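Local coordinates for protein beta-mannosidase (Trichoderma harzianum, PDB 4CVU) that probably hydrolyses terminal beta-linked mannose residues from sugar chains, as a fungal member of glycoside hydrolase family 2, at residues P204-V209 and P392-P397; V272-A277 and Y324-S329; E738-S743 and T841-H846; V859-L864 and S935-T940. All blocks are in the same frame, centred on the assembly; numbering follows the deposited sequence. Where two conformers were deposited one is given.

Contact 1 (P204-V209 and P392-P397); sequences PAFSPV and PDAFWP
Phe-206 and Phe-395 meet in the buried seam between the galactose-binding-like domain and the loop that follows the first strand, 380-389, of the catalytic barrel. Their ring planes are only 28° apart, but the rings are slid so far past each other (centroids 5.5 Å apart) that they hardly overlap. The tightest touch joins Phe-206 CD2 to Phe-395 CZ at 3.6 Å. A chi1 of -45° sets CG of Phe-395 beside its backbone N and carries CZ to Phe-206; the two side chains cross at roughly a right angle.

Aliphatic groups fill in around this pair. Ala-394 CB sits at the rim of the Phe-206 ring, close to its plane, 3.9 Å from CD2, and also lies over one face of Phe-395. At the edge of the Phe-395 ring, Pro-208 brings its CB to 3.7 Å from CD1, while its CG packs against Ala-394 O. Pro-204 adds a looser touch, CG to Ala-394 CB at 4.4 Å.

Polar bonding shapes the 392-397 loop from within. Asp-393 OD1 uses its anti lone pair to accept from Phe-395 N at 2.9 Å, closing an Asx turn. The same carboxylate forms salt bridges to Arg-398 and Arg-403, and His-58 meets the Phe-395 ring.

Two prolines, an alanine and two phenyl rings thus make an almost wholly apolar contact, with Ala-394 O its one polar atom at close range. Its fit rests on shape; the Asx turn and salt bridges of Asp-393 do not join the loop to 204-209.

Contact 2 (V272-A277 and Y324-S329); sequences VIITDA and YNITVS
Ile-274 and Ile-326 face each other as a non-hydrogen-bonded pair of two antiparallel strands in the immunoglobulin-like domain, with segment axes 4.5 Å apart.

Backbone bonds zip the strands together at alternate residues. Ile-273 and Thr-327 exchange two, Ile-273 N to Thr-327 O and Thr-327 N to Ile-273 O, both 3.0 Å. Thr-275 and Asn-325 form the next such pair: Thr-275 N to Asn-325 O is nearly straight (165°), whereas the return bond from Asn-325 N to Thr-275 O is more bent (137°), toward the end of the pairing. A water donates to Ile-273 O and also bonds Thr-327 OG1, so that this carbonyl has a second donor.

Apolar contacts occupy the buried face. Ile-274 and Ile-326 point the same way, CG1 against CG1 at 3.9 Å. Ile-274 places CG2 anti to its own backbone N, which brings that methyl to 3.9 Å from Tyr-324 CB. Beyond them Val-272 CG1 touches Val-328 CG2 at 3.6 Å. Replacing Ile-274 with a serine would probably open a gap between Ile-326 and Tyr-324 and set a hydroxyl among hydrocarbon groups. The hydroxyl of Tyr-324 is held by Lys-311 N.

On the other face, in the conformer given, Thr-275 CG2 rests against Asn-325 CB, 3.9 Å away, and Thr-275 OG1 turns to Ser-282 O.

Strand 268-276 has strand 283-294 along its other edge, and strand 324-332 is flanked by strand 340-346. The buried side chains Ile-326 and Val-328 pack on Val-254, Ala-256 and Leu-258 of strand 252-261.

Contact 3 (E738-S743 and T841-H846); sequences EHVIAS and TTFTHH
His-845 packs against Ile-741 where the edge strands of two sheets meet in an immunoglobulin-like beta sandwich. Strand 740-747 borders a three-stranded sheet and strand 841-849 a four-stranded one. The short segments run in nearly the same direction (28°) with axes 6.4 Å apart, so side chains rather than paired backbones join them.

The imidazole is the main link. Ile-741 CB sits over one face of the ring, 3.6 Å from its centroid, a CH-pi contact. Because Ile-741 CG1 takes the position between backbone N and carbonyl carbon (chi1 61°), CG2 is left to spread over the same ring, 3.6 Å from His-845 NE2. An alanine at His-845 would probably leave Ile-741 without this flat surface and open a gap between the sheets.

Farther along, Val-740 CG2 packs on Phe-843 CG at 4.1 Å. The His-739 ring meets Phe-843 obliquely, while its NE2 is bonded to Asp-317 and its ND1 to Asp-760.

Glu-738 OE1 lies 2.7 Å from Thr-844 O. A water that accepts from His-846 N sits unusually close to Glu-738 OE2, and OE2 itself lies at the edge of the imidazole, 3.7 Å from His-845 CD2.

Contact 4 (V859-L864 and S935-T940); sequences VSDPKL and SLWDLT
The backbone of Ser-860 and Asp-861 passes flat across one face of Trp-937, which stands on a short coiled turn near the C terminus. Residues 859-864 form an irregular loop. In the other segment, residues 936-939 have helical torsions, and Asp-938 N bonds back to Ser-935 O.

The indole carries most of the contact. CG anti to the backbone N (chi1 164°) turns the indole of Trp-937 toward the 859-864 loop, where Asp-861 N lies over the middle of its ring system and Asp-861 CA sits 3.6 Å from the centroid of the five-membered ring, a CH-pi contact only 6° off the normal. Val-859 O approaches CZ3 of Trp-937 at 3.3 Å. Thr-940 OG1, bonded to Trp-937 O, lies over the opposite face. The Asp-861 carboxylate is turned within 16° of the indole plane; its OD1 accepts from Lys-863 N in an Asx turn, and OD2 forms a salt bridge with Lys-863 NZ at 3.0 Å. Pro-862 CD leans on Trp-937 CB at 4.0 Å, and its CG on Ser-935 OG.

Both segments belong to the C-terminal Ig-fold domain and lie against strand 884-890 through Leu-885 and Ser-884. Leu-936 and Leu-939 also rest on Leu-677 of helix 664-692.

The four contacts are spread through the modular chain, and none touches another. Contact 1 spans 183 residues, tying the N-terminal galactose-binding-like domain to the barrel, and contact 2, inside the intervening immunoglobulin-like domain, is nested within the loop it closes; their centres are 36 Å apart. Contacts 3 and 4 follow in series, each within a later beta-sandwich region, with centres 28 Å apart and on the same side of the chain's centre. Both regions reach helix 664-692, through Ile-741 and Leu-936. Contacts 2 and 4, on opposite sides of that centre, are 59 Å apart between centres. Contacts 2, 3 and 4 thus lie within beta-sandwich regions before and after the barrel in sequence, whereas contact 1 joins domains.

Contact 1 (P204-V209 and P392-P397)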
loop_
_atom_site.group_PDB
_atom_site.type_symbol
_atom_site.label_atom_id
_atom_site.label_comp_id
_atom_site.label_asym_id
_atom_site.label_seq_id
_atom_site.Cartn_x
_atom_site.Cartn_y
_atom_site.Cartn_z
ATOM N N PRO A 204 -15.636 -3.578 9.406
ATOM C CA PRO A 204 -14.666 -3.882 10.457
ATOM C C PRO A 204 -15.215 -3.570 11.847
ATOM O O PRO A 204 -16.355 -3.018 11.994
ATOM C CB PRO A 204 -13.489 -2.927 10.127
ATOM C CG PRO A 204 -14.168 -1.729 9.535
ATOM C CD PRO A 204 -15.391 -2.253 8.794
ATOM N N ALA A 205 -14.432 -3.905 12.864
ATOM C CA ALA A 205 -14.847 -3.743 14.237
ATOM C C ALA A 205 -13.863 -2.905 15.007
ATOM O O ALA A 205 -13.103 -3.465 15.825
ATOM C CB ALA A 205 -14.952 -5.106 14.901
ATOM N N PHE A 206 -13.899 -1.595 14.798
ATOM C CA PHE A 206 -12.915 -0.701 15.427
ATOM C C PHE A 206 -13.285 -0.195 16.818
ATOM O O PHE A 206 -12.419 0.340 17.525
ATOM C CB PHE A 206 -12.579 0.465 14.484
ATOM C CG PHE A 206 -11.773 0.044 13.282
ATOM C CD1 PHE A 206 -10.556 -0.608 13.451
ATOM C CD2 PHE A 206 -12.246 0.253 11.993
ATOM C CE1 PHE A 206 -9.833 -1.033 12.365
ATOM C CE2 PHE A 206 -11.509 -0.174 10.899
ATOM C CZ PHE A 206 -10.298 -0.805 11.104
ATOM N N SER A 207 -14.570 -0.331 17.186
ATOM C CA SER A 207 -15.111 0.178 18.444
ATOM C C SER A 207 -14.486 1.523 18.854
ATOM O O SER A 207 -13.923 1.635 19.958
ATOM C CB SER A 207 -14.888 -0.826 19.567
ATOM O OG SER A 207 -15.360 -0.286 20.780
ATOM N N PRO A 208 -14.673 2.555 18.021
ATOM C CA PRO A 208 -14.093 3.875 18.294
ATOM C C PRO A 208 -14.811 4.590 19.429
ATOM O O PRO A 208 -15.970 4.237 19.785
ATOM C CB PRO A 208 -14.273 4.592 16.967
ATOM C CG PRO A 208 -15.535 3.997 16.410
ATOM C CD PRO A 208 -15.358 2.537 16.728
ATOM N N VAL A 209 -14.104 5.539 20.036
ATOM C CA VAL A 209 -14.637 6.314 21.163
ATOM C C VAL A 209 -14.157 7.735 21.032
ATOM O O VAL A 209 -13.086 7.979 20.461
ATOM C CB VAL A 209 -14.242 5.788 22.554
ATOM C CG1 VAL A 209 -14.799 4.379 22.770
ATOM C CG2 VAL A 209 -12.734 5.783 22.753
ATOM N N PRO A 392 -21.484 5.278 5.999
ATOM C CA PRO A 392 -20.386 5.403 4.973
ATOM C C PRO A 392 -18.950 5.246 5.526
ATOM O O PRO A 392 -18.026 5.071 4.737
ATOM C CB PRO A 392 -20.572 6.830 4.451
ATOM C CG PRO A 392 -21.117 7.559 5.649
ATOM C CD PRO A 392 -22.068 6.578 6.322
ATOM N N ASP A 393 -18.761 5.266 6.851
ATOM C CA ASP A 393 -17.433 5.248 7.426
ATOM C C ASP A 393 -17.522 4.570 8.779
ATOM O O ASP A 393 -18.578 4.558 9.416
ATOM C CB ASP A 393 -16.906 6.674 7.502
ATOM C CG ASP A 393 -15.368 6.776 7.500
ATOM O OD1 ASP A 393 -14.723 6.562 8.576
ATOM O OD2 ASP A 393 -14.771 7.108 6.429
ATOM N N ALA A 394 -16.422 3.967 9.217
ATOM C CA ALA A 394 -16.399 3.425 10.563
ATOM C C ALA A 394 -16.235 4.548 11.611
ATOM O O ALA A 394 -16.468 4.321 12.810
ATOM C CB ALA A 394 -15.326 2.350 10.699
ATOM N N PHE A 395 -15.822 5.733 11.165
ATOM C CA PHE A 395 -15.625 6.879 12.030
ATOM C C PHE A 395 -16.490 8.061 11.578
ATOM O O PHE A 395 -16.145 8.829 10.684
ATOM C CB PHE A 395 -14.146 7.243 12.074
ATOM C CG PHE A 395 -13.261 6.053 12.255
ATOM C CD1 PHE A 395 -13.121 5.454 13.507
ATOM C CD2 PHE A 395 -12.609 5.507 11.207
ATOM C CE1 PHE A 395 -12.312 4.345 13.671
ATOM C CE2 PHE A 395 -11.827 4.389 11.355
ATOM C CZ PHE A 395 -11.675 3.796 12.593
ATOM N N TRP A 396 -17.627 8.199 12.217
ATOM C CA TRP A 396 -18.640 9.173 11.808
ATOM C C TRP A 396 -18.100 10.605 11.762
ATOM O O TRP A 396 -18.413 11.335 10.839
ATOM C CB TRP A 396 -19.886 9.086 12.703
ATOM C CG TRP A 396 -20.925 8.101 12.163
ATOM C CD1 TRP A 396 -21.166 6.835 12.604
ATOM C CD2 TRP A 396 -21.792 8.314 11.059
ATOM N NE1 TRP A 396 -22.159 6.240 11.840
ATOM C CE2 TRP A 396 -22.568 7.145 10.892
ATOM C CE3 TRP A 396 -22.022 9.397 10.207
ATOM C CZ2 TRP A 396 -23.528 7.034 9.928
ATOM C CZ3 TRP A 396 -22.965 9.289 9.248
ATOM C CH2 TRP A 396 -23.740 8.109 9.120
ATOM N N PRO A 397 -17.231 10.976 12.711
ATOM C CA PRO A 397 -16.725 12.337 12.607
ATOM C C PRO A 397 -16.088 12.742 11.272
ATOM O O PRO A 397 -16.133 13.919 10.923
ATOM C CB PRO A 397 -15.716 12.411 13.738
ATOM C CG PRO A 397 -16.256 11.478 14.765
ATOM C CD PRO A 397 -16.751 10.317 13.930
#

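Contact 2 (V272-A277 and Y324-S329)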
loop_
_atom_site.group_PDB
_atom_site.type_symbol
_atom_site.label_atom_id
_atom_site.label_comp_id
_atom_site.label_asym_id
_atom_site.label_seq_id
_atom_site.Cartn_x
_atom_site.Cartn_y
_atom_site.Cartn_z
ATOM N N VAL A 272 -44.898 32.483 15.824
ATOM C CA VAL A 272 -44.143 31.866 14.733
ATOM C C VAL A 272 -44.225 32.672 13.453
ATOM O O VAL A 272 -45.266 33.250 13.146
ATOM C CB VAL A 272 -44.612 30.422 14.431
ATOM C CG1 VAL A 272 -44.327 29.521 15.623
ATOM C CG2 VAL A 272 -46.090 30.368 14.055
ATOM N N ILE A 273 -43.117 32.708 12.719
ATOM C CA ILE A 273 -43.090 33.185 11.336
ATOM C C ILE A 273 -42.703 32.009 10.444
ATOM O O ILE A 273 -41.656 31.384 10.648
ATOM C CB ILE A 273 -42.085 34.352 11.142
ATOM C CG1 ILE A 273 -42.475 35.560 12.019
ATOM C CG2 ILE A 273 -42.033 34.779 9.677
ATOM C CD1 ILE A 273 -41.319 36.476 12.362
ATOM N N ILE A 274 -43.552 31.700 9.476
ATOM C CA ILE A 274 -43.310 30.637 8.513
ATOM C C ILE A 274 -43.159 31.292 7.156
ATOM O O ILE A 274 -44.080 31.929 6.666
ATOM C CB ILE A 274 -44.462 29.613 8.475
ATOM C CG1 ILE A 274 -44.741 29.062 9.882
ATOM C CG2 ILE A 274 -44.142 28.496 7.498
ATOM C CD1 ILE A 274 -45.812 27.992 9.938
ATOM N N THR A 275 -41.994 31.086 6.546
ATOM C CA THR A 275 -41.598 31.777 5.327
ATOM C C THR A 275 -41.045 30.783 4.294
ATOM O O THR A 275 -40.614 29.676 4.643
ATOM C CB THR A 275 -40.553 32.872 5.651
ATOM O OG1 THR A 275 -40.114 33.500 4.445
ATOM C CG2 THR A 275 -39.338 32.293 6.369
ATOM N N ASP A 276 -41.050 31.184 3.028
ATOM C CA ASP A 276 -40.550 30.331 1.964
ATOM C C ASP A 276 -39.057 30.092 2.169
ATOM O O ASP A 276 -38.300 31.040 2.391
ATOM C CB ASP A 276 -40.805 30.945 0.588
ATOM C CG ASP A 276 -40.790 29.902 -0.511
ATOM O OD1 ASP A 276 -39.703 29.426 -0.895
ATOM O OD2 ASP A 276 -41.881 29.549 -0.988
ATOM N N ALA A 277 -38.641 28.823 2.085
ATOM C CA ALA A 277 -37.279 28.437 2.427
ATOM C C ALA A 277 -36.243 29.014 1.467
ATOM O O ALA A 277 -35.108 29.288 1.887
ATOM C CB ALA A 277 -37.166 26.921 2.490
ATOM N N TYR A 324 -40.178 25.202 3.918
ATOM C CA TYR A 324 -40.382 26.481 4.555
ATOM C C TYR A 324 -39.511 26.595 5.793
ATOM O O TYR A 324 -39.286 25.605 6.467
ATOM C CB TYR A 324 -41.865 26.632 4.970
ATOM C CG TYR A 324 -42.864 26.705 3.833
ATOM C CD1 TYR A 324 -43.146 27.916 3.209
ATOM C CD2 TYR A 324 -43.588 25.583 3.429
ATOM C CE1 TYR A 324 -44.075 28.005 2.181
ATOM C CE2 TYR A 324 -44.511 25.656 2.409
ATOM C CZ TYR A 324 -44.762 26.874 1.790
ATOM O OH TYR A 324 -45.674 26.950 0.777
ATOM N N ASN A 325 -39.048 27.802 6.099
ATOM C CA ASN A 325 -38.432 28.078 7.389
ATOM C C ASN A 325 -39.492 28.520 8.415
ATOM O O ASN A 325 -40.311 29.382 8.130
ATOM C CB ASN A 325 -37.324 29.126 7.255
ATOM C CG ASN A 325 -36.100 28.596 6.481
ATOM O OD1 ASN A 325 -35.949 27.384 6.286
ATOM N ND2 ASN A 325 -35.211 29.499 6.062
ATOM N N ILE A 326 -39.469 27.905 9.589
ATOM C CA ILE A 326 -40.333 28.255 10.688
ATOM C C ILE A 326 -39.433 28.679 11.824
ATOM O O ILE A 326 -38.635 27.875 12.322
ATOM C CB ILE A 326 -41.297 27.110 11.104
ATOM C CG1 ILE A 326 -42.105 27.494 12.357
ATOM C CG2 ILE A 326 -40.576 25.808 11.373
ATOM C CD1 ILE A 326 -43.272 26.565 12.658
ATOM N N THR A 327 -39.544 29.957 12.200
ATOM C CA THR A 327 -38.858 30.497 13.363
ATOM C C THR A 327 -39.884 30.650 14.488
ATOM O O THR A 327 -40.947 31.265 14.297
ATOM C CB THR A 327 -38.188 31.850 13.045
ATOM O OG1 THR A 327 -37.277 31.690 11.952
ATOM C CG2 THR A 327 -37.425 32.391 14.241
ATOM N N VAL A 328 -39.567 30.081 15.651
ATOM C CA VAL A 328 -40.462 30.070 16.811
ATOM C C VAL A 328 -39.836 30.877 17.929
ATOM O O VAL A 328 -38.742 30.557 18.362
ATOM C CB VAL A 328 -40.689 28.636 17.338
ATOM C CG1 VAL A 328 -41.606 28.648 18.552
ATOM C CG2 VAL A 328 -41.262 27.734 16.260
ATOM N N SER A 329 -40.534 31.907 18.409
ATOM C CA SER A 329 -40.036 32.758 19.496
ATOM C C SER A 329 -40.886 32.590 20.762
ATOM O O SER A 329 -42.120 32.545 20.697
ATOM C CB SER A 329 -40.031 34.236 19.075
ATOM O OG SER A 329 -39.322 34.432 17.860
HETATM O O HOH W 1 -39.075 32.052 9.756
#

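Contact 3 (E738-S743 and T841-H846)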
loop_
_atom_site.group_PDB
_atom_site.type_symbol
_atom_site.label_atom_id
_atom_site.label_comp_id
_atom_site.label_asym_id
_atom_site.label_seq_id
_atom_site.Cartn_x
_atom_site.Cartn_y
_atom_site.Cartn_z
ATOM N N GLU A 738 -36.030 3.013 -13.992
ATOM C CA GLU A 738 -36.632 4.052 -14.820
ATOM C C GLU A 738 -38.172 3.982 -14.712
ATOM O O GLU A 738 -38.749 2.937 -14.374
ATOM C CB GLU A 738 -36.180 3.911 -16.284
ATOM C CG GLU A 738 -34.752 4.390 -16.537
ATOM C CD GLU A 738 -34.452 4.583 -18.001
ATOM O OE1 GLU A 738 -35.161 5.379 -18.617
ATOM O OE2 GLU A 738 -33.567 3.945 -18.553
ATOM N N HIS A 739 -38.820 5.112 -14.982
ATOM C CA HIS A 739 -40.287 5.215 -14.832
ATOM C C HIS A 739 -41.042 4.174 -15.635
ATOM O O HIS A 739 -41.959 3.578 -15.136
ATOM C CB HIS A 739 -40.778 6.624 -15.170
ATOM C CG HIS A 739 -40.292 7.668 -14.219
ATOM N ND1 HIS A 739 -40.687 7.720 -12.899
ATOM C CD2 HIS A 739 -39.430 8.695 -14.396
ATOM C CE1 HIS A 739 -40.083 8.739 -12.304
ATOM N NE2 HIS A 739 -39.326 9.352 -13.191
ATOM N N VAL A 740 -40.629 3.957 -16.886
ATOM C CA VAL A 740 -41.261 3.008 -17.800
ATOM C C VAL A 740 -40.163 2.094 -18.377
ATOM O O VAL A 740 -39.218 2.578 -18.994
ATOM C CB VAL A 740 -41.983 3.766 -18.945
ATOM C CG1 VAL A 740 -42.836 2.837 -19.781
ATOM C CG2 VAL A 740 -42.852 4.887 -18.389
ATOM N N ILE A 741 -40.289 0.789 -18.144
ATOM C CA ILE A 741 -39.298 -0.197 -18.563
ATOM C C ILE A 741 -39.968 -1.348 -19.296
ATOM O O ILE A 741 -41.128 -1.668 -19.048
ATOM C CB ILE A 741 -38.471 -0.739 -17.353
ATOM C CG1 ILE A 741 -39.387 -1.435 -16.323
ATOM C CG2 ILE A 741 -37.702 0.406 -16.685
ATOM C CD1 ILE A 741 -38.638 -2.245 -15.275
ATOM N N ALA A 742 -39.223 -1.928 -20.227
ATOM C CA ALA A 742 -39.557 -3.189 -20.896
ATOM C C ALA A 742 -38.621 -4.249 -20.358
ATOM O O ALA A 742 -37.402 -4.067 -20.376
ATOM C CB ALA A 742 -39.374 -3.054 -22.406
ATOM N N SER A 743 -39.176 -5.356 -19.900
ATOM C CA SER A 743 -38.424 -6.326 -19.136
ATOM C C SER A 743 -38.585 -7.712 -19.744
ATOM O O SER A 743 -39.705 -8.097 -20.088
ATOM C CB SER A 743 -38.907 -6.333 -17.680
ATOM O OG SER A 743 -38.638 -5.096 -17.009
ATOM N N THR A 841 -43.579 14.450 -21.279
ATOM C CA THR A 841 -42.214 13.945 -21.240
ATOM C C THR A 841 -42.111 12.714 -22.121
ATOM O O THR A 841 -43.061 11.943 -22.244
ATOM C CB THR A 841 -41.813 13.581 -19.793
ATOM O OG1 THR A 841 -41.673 14.777 -19.035
ATOM C CG2 THR A 841 -40.500 12.830 -19.730
ATOM N N THR A 842 -40.947 12.528 -22.727
ATOM C CA THR A 842 -40.665 11.294 -23.456
ATOM C C THR A 842 -39.787 10.349 -22.582
ATOM O O THR A 842 -38.734 10.731 -22.080
ATOM C CB THR A 842 -40.064 11.564 -24.856
ATOM O OG1 THR A 842 -39.501 10.351 -25.391
ATOM C CG2 THR A 842 -38.996 12.647 -24.806
ATOM N N PHE A 843 -40.280 9.131 -22.394
ATOM C CA PHE A 843 -39.598 8.098 -21.610
ATOM C C PHE A 843 -38.981 7.031 -22.529
ATOM O O PHE A 843 -39.662 6.493 -23.407
ATOM C CB PHE A 843 -40.596 7.432 -20.660
ATOM C CG PHE A 843 -41.252 8.382 -19.712
ATOM C CD1 PHE A 843 -40.552 8.894 -18.628
ATOM C CD2 PHE A 843 -42.566 8.770 -19.898
ATOM C CE1 PHE A 843 -41.142 9.780 -17.741
ATOM C CE2 PHE A 843 -43.171 9.657 -19.018
ATOM C CZ PHE A 843 -42.455 10.166 -17.937
ATOM N N THR A 844 -37.699 6.737 -22.351
ATOM C CA THR A 844 -37.028 5.703 -23.141
ATOM C C THR A 844 -36.223 4.750 -22.244
ATOM O O THR A 844 -35.589 5.162 -21.290
ATOM C CB THR A 844 -36.044 6.323 -24.127
ATOM O OG1 THR A 844 -35.180 7.158 -23.382
ATOM C CG2 THR A 844 -36.735 7.165 -25.087
ATOM N N HIS A 845 -36.261 3.480 -22.583
ATOM C CA HIS A 845 -35.588 2.436 -21.833
ATOM C C HIS A 845 -34.902 1.494 -22.824
ATOM O O HIS A 845 -35.525 1.073 -23.766
ATOM C CB HIS A 845 -36.624 1.643 -21.029
ATOM C CG HIS A 845 -36.047 0.570 -20.192
ATOM N ND1 HIS A 845 -36.405 -0.748 -20.318
ATOM C CD2 HIS A 845 -35.122 0.622 -19.207
ATOM C CE1 HIS A 845 -35.733 -1.458 -19.439
ATOM N NE2 HIS A 845 -34.957 -0.647 -18.747
ATOM N N HIS A 846 -33.640 1.177 -22.573
ATOM C CA HIS A 846 -32.836 0.246 -23.356
ATOM C C HIS A 846 -32.610 -1.032 -22.556
ATOM O O HIS A 846 -32.453 -1.002 -21.365
ATOM C CB HIS A 846 -31.510 0.878 -23.762
ATOM C CG HIS A 846 -31.685 2.121 -24.562
ATOM N ND1 HIS A 846 -32.001 3.336 -23.987
ATOM C CD2 HIS A 846 -31.686 2.331 -25.902
ATOM C CE1 HIS A 846 -32.154 4.244 -24.936
ATOM N NE2 HIS A 846 -31.974 3.657 -26.107
HETATM O O HOH W 2 -32.484 2.792 -20.443
HETATM O O HOH W 3 -36.798 8.106 -19.538
#

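Contact 4 (V859-L864 and S935-T940)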
loop_
_atom_site.group_PDB
_atom_site.type_symbol
_atom_site.label_atom_id
_atom_site.label_comp_id
_atom_site.label_asym_id
_atom_site.label_seq_id
_atom_site.Cartn_x
_atom_site.Cartn_y
_atom_site.Cartn_z
ATOM N N VAL A 859 -19.248 -14.427 -28.639
ATOM C CA VAL A 859 -18.761 -13.084 -28.922
ATOM C C VAL A 859 -17.406 -13.100 -29.632
ATOM O O VAL A 859 -16.562 -13.987 -29.412
ATOM C CB VAL A 859 -18.641 -12.197 -27.652
ATOM C CG1 VAL A 859 -20.016 -11.700 -27.207
ATOM C CG2 VAL A 859 -17.963 -12.935 -26.504
ATOM N N SER A 860 -17.206 -12.106 -30.485
ATOM C CA SER A 860 -15.952 -11.934 -31.161
ATOM C C SER A 860 -15.465 -10.537 -30.820
ATOM O O SER A 860 -16.197 -9.730 -30.278
ATOM C CB SER A 860 -16.131 -12.134 -32.684
ATOM O OG SER A 860 -17.093 -11.241 -33.229
ATOM N N ASP A 861 -14.239 -10.242 -31.155
ATOM C CA ASP A 861 -13.712 -8.908 -30.882
ATOM C C ASP A 861 -14.563 -7.851 -31.615
ATOM O O ASP A 861 -14.525 -7.760 -32.847
ATOM C CB ASP A 861 -12.247 -8.844 -31.329
ATOM C CG ASP A 861 -11.577 -7.569 -30.912
ATOM O OD1 ASP A 861 -12.274 -6.617 -30.484
ATOM O OD2 ASP A 861 -10.347 -7.524 -31.041
ATOM N N PRO A 862 -15.330 -7.043 -30.868
ATOM C CA PRO A 862 -16.107 -5.957 -31.459
ATOM C C PRO A 862 -15.265 -4.773 -31.925
ATOM O O PRO A 862 -15.807 -3.855 -32.522
ATOM C CB PRO A 862 -17.003 -5.505 -30.295
ATOM C CG PRO A 862 -16.143 -5.749 -29.088
ATOM C CD PRO A 862 -15.390 -7.014 -29.391
ATOM N N LYS A 863 -13.982 -4.776 -31.631
ATOM C CA LYS A 863 -13.090 -3.689 -32.040
ATOM C C LYS A 863 -13.665 -2.335 -31.666
ATOM O O LYS A 863 -14.073 -1.571 -32.522
ATOM C CB LYS A 863 -12.808 -3.766 -33.553
ATOM C CG LYS A 863 -12.150 -5.079 -33.947
ATOM C CD LYS A 863 -10.922 -4.847 -34.807
ATOM C CE LYS A 863 -10.189 -6.145 -35.104
ATOM N NZ LYS A 863 -9.683 -6.773 -33.850
ATOM N N LEU A 864 -13.705 -2.057 -30.360
ATOM C CA LEU A 864 -14.318 -0.860 -29.843
ATOM C C LEU A 864 -13.405 0.324 -30.078
ATOM O O LEU A 864 -12.194 0.192 -29.971
ATOM C CB LEU A 864 -14.570 -0.985 -28.334
ATOM C CG LEU A 864 -15.678 -1.913 -27.849
ATOM C CD1 LEU A 864 -15.492 -2.196 -26.378
ATOM C CD2 LEU A 864 -17.030 -1.265 -28.077
ATOM N N SER A 935 -15.415 -4.868 -23.077
ATOM C CA SER A 935 -16.684 -5.635 -23.151
ATOM C C SER A 935 -16.521 -7.057 -22.631
ATOM O O SER A 935 -15.456 -7.518 -22.255
ATOM C CB SER A 935 -17.202 -5.635 -24.601
ATOM O OG SER A 935 -16.456 -6.506 -25.481
ATOM N N LEU A 936 -17.593 -7.825 -22.693
ATOM C CA LEU A 936 -17.515 -9.189 -22.285
ATOM C C LEU A 936 -16.379 -9.932 -22.952
ATOM O O LEU A 936 -15.721 -10.796 -22.321
ATOM C CB LEU A 936 -18.846 -9.858 -22.675
ATOM C CG LEU A 936 -19.138 -11.196 -22.046
ATOM C CD1 LEU A 936 -19.468 -11.099 -20.559
ATOM C CD2 LEU A 936 -20.317 -11.808 -22.809
ATOM N N TRP A 937 -16.168 -9.656 -24.241
ATOM C CA TRP A 937 -15.094 -10.295 -25.007
ATOM C C TRP A 937 -13.765 -10.233 -24.286
ATOM O O TRP A 937 -12.977 -11.171 -24.311
ATOM C CB TRP A 937 -14.979 -9.624 -26.399
ATOM C CG TRP A 937 -13.707 -9.911 -27.127
ATOM C CD1 TRP A 937 -12.604 -9.090 -27.227
ATOM C CD2 TRP A 937 -13.385 -11.109 -27.821
ATOM N NE1 TRP A 937 -11.634 -9.710 -27.941
ATOM C CE2 TRP A 937 -12.075 -10.953 -28.320
ATOM C CE3 TRP A 937 -14.074 -12.302 -28.064
ATOM C CZ2 TRP A 937 -11.426 -11.947 -29.067
ATOM C CZ3 TRP A 937 -13.436 -13.304 -28.804
ATOM C CH2 TRP A 937 -12.115 -13.117 -29.305
ATOM N N ASP A 938 -13.513 -9.121 -23.613
ATOM C CA ASP A 938 -12.184 -8.922 -23.033
ATOM C C ASP A 938 -11.937 -9.807 -21.796
ATOM O O ASP A 938 -10.796 -10.030 -21.443
ATOM C CB ASP A 938 -11.986 -7.460 -22.671
ATOM C CG ASP A 938 -11.886 -6.599 -23.892
ATOM O OD1 ASP A 938 -10.925 -6.779 -24.655
ATOM O OD2 ASP A 938 -12.779 -5.764 -24.100
ATOM N N LEU A 939 -12.995 -10.351 -21.188
ATOM C CA LEU A 939 -12.823 -11.304 -20.083
ATOM C C LEU A 939 -12.143 -12.600 -20.548
ATOM O O LEU A 939 -11.533 -13.286 -19.743
ATOM C CB LEU A 939 -14.160 -11.657 -19.433
ATOM C CG LEU A 939 -14.966 -10.528 -18.765
ATOM C CD1 LEU A 939 -16.198 -11.102 -18.108
ATOM C CD2 LEU A 939 -14.127 -9.815 -17.728
ATOM N N THR A 940 -12.222 -12.883 -21.844
ATOM C CA THR A 940 -11.905 -14.187 -22.414
ATOM C C THR A 940 -10.501 -14.220 -23.052
ATOM O O THR A 940 -10.036 -15.283 -23.416
ATOM C CB THR A 940 -12.993 -14.592 -23.460
ATOM O OG1 THR A 940 -12.691 -14.053 -24.761
ATOM C CG2 THR A 940 -14.414 -14.079 -23.045
#